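Local coordinates for glutamine amidotransferase type-2 domain-containing protein (Pseudomonas aeruginosa PAO1, PDB 1TE5) that probably releases ammonia from glutamine for transfer to an acceptor, as a predicted class-II glutamine amidotransferase of the Ntn-hydrolase clan whose acceptor is not known, at residues Lys187-Pro199 with His212-Thr226. Residues are numbered along the deposited sequence; the frame is centred on the assembly and turned at random.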
loop_
_atom_site.group_PDB
_atom_site.type_symbol
_atom_site.label_atom_id
_atom_site.label_comp_id
_atom_site.label_asym_id
_atom_site.label_seq_id
_atom_site.Cartn_x
_atom_site.Cartn_y
_atom_site.Cartn_z
ATOM N N LYS A 187 24.817 -12.138 -1.408
ATOM C CA LYS A 187 24.309 -13.460 -1.109
ATOM C C LYS A 187 22.797 -13.494 -1.185
ATOM O O LYS A 187 22.114 -12.532 -0.828
ATOM C CB LYS A 187 24.775 -13.941 0.265
ATOM C CG LYS A 187 24.653 -12.920 1.387
ATOM C CD LYS A 187 24.689 -13.563 2.778
ATOM C CE LYS A 187 25.902 -14.468 3.004
ATOM N NZ LYS A 187 25.782 -15.819 2.368
ATOM N N LEU A 188 22.290 -14.620 -1.666
ATOM C CA LEU A 188 20.864 -14.860 -1.821
ATOM C C LEU A 188 20.749 -16.371 -1.994
ATOM O O LEU A 188 21.679 -17.014 -2.465
ATOM C CB LEU A 188 20.347 -14.136 -3.067
ATOM C CG LEU A 188 18.837 -13.998 -3.216
ATOM C CD1 LEU A 188 18.292 -13.118 -2.097
ATOM C CD2 LEU A 188 18.525 -13.404 -4.575
ATOM N N ALA A 189 19.627 -16.944 -1.596
ATOM C CA ALA A 189 19.448 -18.380 -1.715
ATOM C C ALA A 189 17.978 -18.716 -1.925
ATOM O O ALA A 189 17.107 -17.854 -1.762
ATOM C CB ALA A 189 19.970 -19.064 -0.453
ATOM N N TYR A 190 17.692 -19.970 -2.265
ATOM C CA TYR A 190 16.313 -20.391 -2.474
ATOM C C TYR A 190 16.113 -21.887 -2.289
ATOM O O TYR A 190 17.073 -22.648 -2.198
ATOM C CB TYR A 190 15.834 -19.974 -3.874
ATOM C CG TYR A 190 16.590 -20.618 -5.026
ATOM C CD1 TYR A 190 16.207 -21.868 -5.527
ATOM C CD2 TYR A 190 17.673 -19.969 -5.626
ATOM C CE1 TYR A 190 16.886 -22.457 -6.599
ATOM C CE2 TYR A 190 18.356 -20.551 -6.703
ATOM C CZ TYR A 190 17.955 -21.793 -7.182
ATOM O OH TYR A 190 18.623 -22.361 -8.250
ATOM N N ILE A 191 14.855 -22.293 -2.187
ATOM C CA ILE A 191 14.510 -23.700 -2.063
ATOM C C ILE A 191 13.102 -23.946 -2.597
ATOM O O ILE A 191 12.142 -23.311 -2.156
ATOM C CB ILE A 191 14.635 -24.229 -0.611
ATOM C CG1 ILE A 191 14.371 -25.739 -0.591
ATOM C CG2 ILE A 191 13.656 -23.514 0.320
ATOM C CD1 ILE A 191 14.642 -26.387 0.736
ATOM N N THR A 192 12.994 -24.855 -3.559
ATOM C CA THR A 192 11.710 -25.180 -4.154
ATOM C C THR A 192 11.167 -26.425 -3.488
ATOM O O THR A 192 11.887 -27.405 -3.322
ATOM C CB THR A 192 11.844 -25.467 -5.651
ATOM O OG1 THR A 192 12.600 -24.426 -6.278
ATOM C CG2 THR A 192 10.472 -25.551 -6.301
ATOM N N ARG A 193 9.895 -26.391 -3.119
ATOM C CA ARG A 193 9.256 -27.523 -2.474
ATOM C C ARG A 193 8.133 -28.007 -3.375
ATOM O O ARG A 193 7.267 -27.231 -3.760
ATOM C CB ARG A 193 8.721 -27.100 -1.103
ATOM C CG ARG A 193 9.829 -26.681 -0.132
ATOM C CD ARG A 193 9.311 -25.832 1.019
ATOM N NE ARG A 193 8.343 -26.535 1.858
ATOM C CZ ARG A 193 7.099 -26.114 2.081
ATOM N NH1 ARG A 193 6.289 -26.817 2.866
ATOM N NH2 ARG A 193 6.654 -24.999 1.511
ATOM N N ARG A 194 8.178 -29.281 -3.751
ATOM C CA ARG A 194 7.163 -29.860 -4.622
ATOM C C ARG A 194 6.244 -30.820 -3.897
ATOM O O ARG A 194 6.702 -31.654 -3.128
ATOM C CB ARG A 194 7.841 -30.580 -5.779
ATOM C CG ARG A 194 8.629 -29.642 -6.637
ATOM C CD ARG A 194 9.664 -30.335 -7.483
ATOM N NE ARG A 194 10.469 -29.338 -8.179
ATOM C CZ ARG A 194 10.003 -28.553 -9.142
ATOM N NH1 ARG A 194 10.798 -27.662 -9.716
ATOM N NH2 ARG A 194 8.747 -28.680 -9.553
ATOM N N ALA A 195 4.947 -30.709 -4.153
ATOM C CA ALA A 195 3.966 -31.581 -3.522
ATOM C C ALA A 195 4.292 -33.037 -3.837
ATOM O O ALA A 195 4.700 -33.366 -4.954
ATOM C CB ALA A 195 2.567 -31.238 -3.995
ATOM N N PRO A 196 4.129 -33.931 -2.849
ATOM C CA PRO A 196 3.662 -33.619 -1.497
ATOM C C PRO A 196 4.776 -33.115 -0.575
ATOM O O PRO A 196 5.936 -33.539 -0.676
ATOM C CB PRO A 196 3.135 -34.961 -1.018
ATOM C CG PRO A 196 4.160 -35.900 -1.577
ATOM C CD PRO A 196 4.366 -35.380 -2.996
ATOM N N PHE A 197 4.411 -32.189 0.302
ATOM C CA PHE A 197 5.341 -31.639 1.272
ATOM C C PHE A 197 4.585 -31.333 2.565
ATOM O O PHE A 197 3.378 -31.096 2.543
ATOM C CB PHE A 197 6.068 -30.401 0.717
ATOM C CG PHE A 197 5.159 -29.339 0.162
ATOM C CD1 PHE A 197 4.335 -28.591 0.995
ATOM C CD2 PHE A 197 5.159 -29.056 -1.194
ATOM C CE1 PHE A 197 3.531 -27.582 0.488
ATOM C CE2 PHE A 197 4.354 -28.042 -1.714
ATOM C CZ PHE A 197 3.540 -27.307 -0.870
ATOM N N GLY A 198 5.267 -31.462 3.696
ATOM C CA GLY A 198 4.622 -31.180 4.964
ATOM C C GLY A 198 4.932 -29.770 5.419
ATOM O O GLY A 198 5.745 -29.084 4.796
ATOM N N PRO A 199 4.329 -29.321 6.529
ATOM C CA PRO A 199 4.566 -27.973 7.048
ATOM C C PRO A 199 6.028 -27.722 7.394
ATOM O O PRO A 199 6.720 -28.609 7.890
ATOM C CB PRO A 199 3.668 -27.926 8.288
ATOM C CG PRO A 199 3.606 -29.356 8.719
ATOM C CD PRO A 199 3.411 -30.062 7.408
ATOM N N HIS A 212 2.353 -24.402 5.562
ATOM C CA HIS A 212 1.521 -25.585 5.785
ATOM C C HIS A 212 1.806 -26.693 4.780
ATOM O O HIS A 212 2.808 -26.654 4.063
ATOM C CB HIS A 212 0.032 -25.210 5.741
ATOM C CG HIS A 212 -0.367 -24.178 6.759
ATOM N ND1 HIS A 212 -1.571 -23.507 6.711
ATOM C CD2 HIS A 212 0.286 -23.701 7.847
ATOM C CE1 HIS A 212 -1.644 -22.661 7.724
ATOM N NE2 HIS A 212 -0.530 -22.760 8.430
ATOM N N ALA A 213 0.953 -27.715 4.801
ATOM C CA ALA A 213 1.061 -28.849 3.887
ATOM C C ALA A 213 0.523 -28.423 2.518
ATOM O O ALA A 213 0.018 -27.311 2.370
ATOM C CB ALA A 213 0.269 -30.026 4.420
ATOM N N GLU A 214 0.598 -29.315 1.534
ATOM C CA GLU A 214 0.137 -28.996 0.186
ATOM C C GLU A 214 -1.376 -28.878 0.038
ATOM O O GLU A 214 -2.142 -29.620 0.661
ATOM C CB GLU A 214 0.681 -30.003 -0.827
ATOM C CG GLU A 214 -0.029 -31.365 -0.846
ATOM C CD GLU A 214 0.415 -32.311 0.258
ATOM O OE1 GLU A 214 -0.379 -33.217 0.610
ATOM O OE2 GLU A 214 1.559 -32.171 0.749
ATOM N N THR A 215 -1.787 -27.945 -0.818
ATOM C CA THR A 215 -3.191 -27.659 -1.118
ATOM C C THR A 215 -3.715 -28.682 -2.125
ATOM O O THR A 215 -4.841 -29.179 -2.004
ATOM C CB THR A 215 -3.331 -26.266 -1.762
ATOM O OG1 THR A 215 -2.721 -25.281 -0.918
ATOM C CG2 THR A 215 -4.794 -25.914 -1.990
ATOM N N THR A 216 -2.912 -28.921 -3.162
ATOM C CA THR A 216 -3.229 -29.867 -4.235
ATOM C C THR A 216 -1.992 -30.737 -4.466
ATOM O O THR A 216 -0.894 -30.418 -3.994
ATOM C CB THR A 216 -3.546 -29.146 -5.583
ATOM O OG1 THR A 216 -2.327 -28.809 -6.256
ATOM C CG2 THR A 216 -4.329 -27.873 -5.366
ATOM N N PRO A 217 -2.152 -31.861 -5.175
ATOM C CA PRO A 217 -1.001 -32.731 -5.431
ATOM C C PRO A 217 -0.022 -32.173 -6.466
ATOM O O PRO A 217 0.955 -32.836 -6.826
ATOM C CB PRO A 217 -1.656 -34.021 -5.913
ATOM C CG PRO A 217 -2.890 -33.535 -6.584
ATOM C CD PRO A 217 -3.401 -32.490 -5.629
ATOM N N ASP A 218 -0.288 -30.956 -6.937
ATOM C CA ASP A 218 0.566 -30.313 -7.932
ATOM C C ASP A 218 1.179 -29.009 -7.443
ATOM O O ASP A 218 1.637 -28.206 -8.247
ATOM C CB ASP A 218 -0.219 -30.045 -9.220
ATOM C CG ASP A 218 -0.989 -31.256 -9.697
ATOM O OD1 ASP A 218 -2.237 -31.212 -9.668
ATOM O OD2 ASP A 218 -0.341 -32.247 -10.090
ATOM N N ASP A 219 1.199 -28.802 -6.132
ATOM C CA ASP A 219 1.776 -27.589 -5.570
ATOM C C ASP A 219 3.288 -27.466 -5.767
ATOM O O ASP A 219 4.035 -28.446 -5.698
ATOM C CB ASP A 219 1.487 -27.501 -4.074
ATOM C CG ASP A 219 0.058 -27.128 -3.770
ATOM O OD1 ASP A 219 -0.190 -26.666 -2.636
ATOM O OD2 ASP A 219 -0.818 -27.284 -4.646
ATOM N N VAL A 220 3.729 -26.243 -6.011
ATOM C CA VAL A 220 5.145 -25.939 -6.156
ATOM C C VAL A 220 5.297 -24.561 -5.517
ATOM O O VAL A 220 4.635 -23.602 -5.927
ATOM C CB VAL A 220 5.622 -25.888 -7.646
ATOM C CG1 VAL A 220 7.113 -25.523 -7.717
ATOM C CG2 VAL A 220 5.382 -27.213 -8.338
ATOM N N VAL A 221 6.087 -24.490 -4.450
ATOM C CA VAL A 221 6.317 -23.228 -3.761
ATOM C C VAL A 221 7.800 -23.023 -3.498
ATOM O O VAL A 221 8.470 -23.892 -2.941
ATOM C CB VAL A 221 5.449 -23.092 -2.461
ATOM C CG1 VAL A 221 4.653 -24.353 -2.197
ATOM C CG2 VAL A 221 6.300 -22.726 -1.264
ATOM N N THR A 222 8.296 -21.870 -3.932
ATOM C CA THR A 222 9.694 -21.505 -3.781
ATOM C C THR A 222 9.884 -20.341 -2.837
ATOM O O THR A 222 9.180 -19.339 -2.918
ATOM C CB THR A 222 10.305 -21.129 -5.126
ATOM O OG1 THR A 222 10.358 -22.294 -5.948
ATOM C CG2 THR A 222 11.717 -20.557 -4.954
ATOM N N VAL A 223 10.831 -20.492 -1.921
ATOM C CA VAL A 223 11.144 -19.451 -0.959
ATOM C C VAL A 223 12.532 -18.931 -1.295
ATOM O O VAL A 223 13.418 -19.709 -1.660
ATOM C CB VAL A 223 11.126 -19.999 0.485
ATOM C CG1 VAL A 223 11.374 -18.864 1.485
ATOM C CG2 VAL A 223 9.793 -20.694 0.763
ATOM N N ILE A 224 12.698 -17.614 -1.241
ATOM C CA ILE A 224 13.977 -16.965 -1.527
ATOM C C ILE A 224 14.330 -16.110 -0.302
ATOM O O ILE A 224 13.481 -15.393 0.221
ATOM C CB ILE A 224 13.871 -16.071 -2.782
ATOM C CG1 ILE A 224 13.307 -16.883 -3.951
ATOM C CG2 ILE A 224 15.233 -15.521 -3.153
ATOM C CD1 ILE A 224 12.539 -16.061 -4.924
ATOM N N ALA A 225 15.558 -16.237 0.189
ATOM C CA ALA A 225 15.999 -15.477 1.348
ATOM C C ALA A 225 17.435 -15.055 1.139
ATOM O O ALA A 225 18.070 -15.500 0.186
ATOM C CB ALA A 225 15.879 -16.314 2.602
ATOM N N THR A 226 17.932 -14.162 1.993
ATOM C CA THR A 226 19.316 -13.701 1.889
ATOM C C THR A 226 20.231 -14.895 2.145
ATOM O O THR A 226 21.335 -14.981 1.601
ATOM C CB THR A 226 19.618 -12.557 2.889
ATOM O OG1 THR A 226 19.054 -11.330 2.403
ATOM C CG2 THR A 226 21.116 -12.375 3.083
HETATM O O HOH W 1 20.485 -10.320 0.311
HETATM O O HOH W 2 23.016 -17.337 0.472
#
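Ala-189, Ile-191 and Arg-193 pair with Ala-225, Val-223 and Val-221 as the hydrogen-bonded positions of two neighbouring antiparallel strands in a sheet of the Ntn-hydrolase fold; strand 4-9 flanks 220-225 and strand 236-238 flanks 188-194. A seventh backbone bond, Ala-195 N to Asp-219 O (2.9 Å), carries the ladder past the strand ends. On the face of Tyr-190, Thr-192 and Arg-194, Thr-192 OG1 meets Thr-222 OG1 at 3.1 Å; Thr-222 OG1 is also hydrogen-bonded to Gly-249 O. Each OG1 stands beside its own backbone N (chi1 -49° at Thr-192, -67° at Thr-222), which turns Thr-192 CG2, anti to N, onto Val-220 CG1 (3.6 Å). The Arg-194 chain runs alongside Val-220 toward a salt bridge with Glu-250, while Trp-246 lies against Thr-192, Thr-222 and Ile-224 and meets the Tyr-190 ring edge-to-face.

Beyond the strands, after the cis peptide before Pro-196, the Phe-197 ring is sandwiched: the Arg-193 guanidinium lies toward the rim of one face, and Glu-214 CB makes a CH-pi contact with the other, 4.1 Å from the centroid. Phe-197 CZ touches Val-221 CG1 (3.4 Å), and His-212 O lies at the ring edge. The carboxylate of Asp-219, last residue of the type I turn from Thr-216, reaches back to the start of that turn, taking Thr-215 N on OD1 and both Thr-216 N and Thr-216 OG1 on OD2. Glu-214, bent at chi2, folds its carboxylate back over the Pro-196 backbone, where OE2 accepts Phe-197 N at 2.9 Å on its anti side, 29° out of plane.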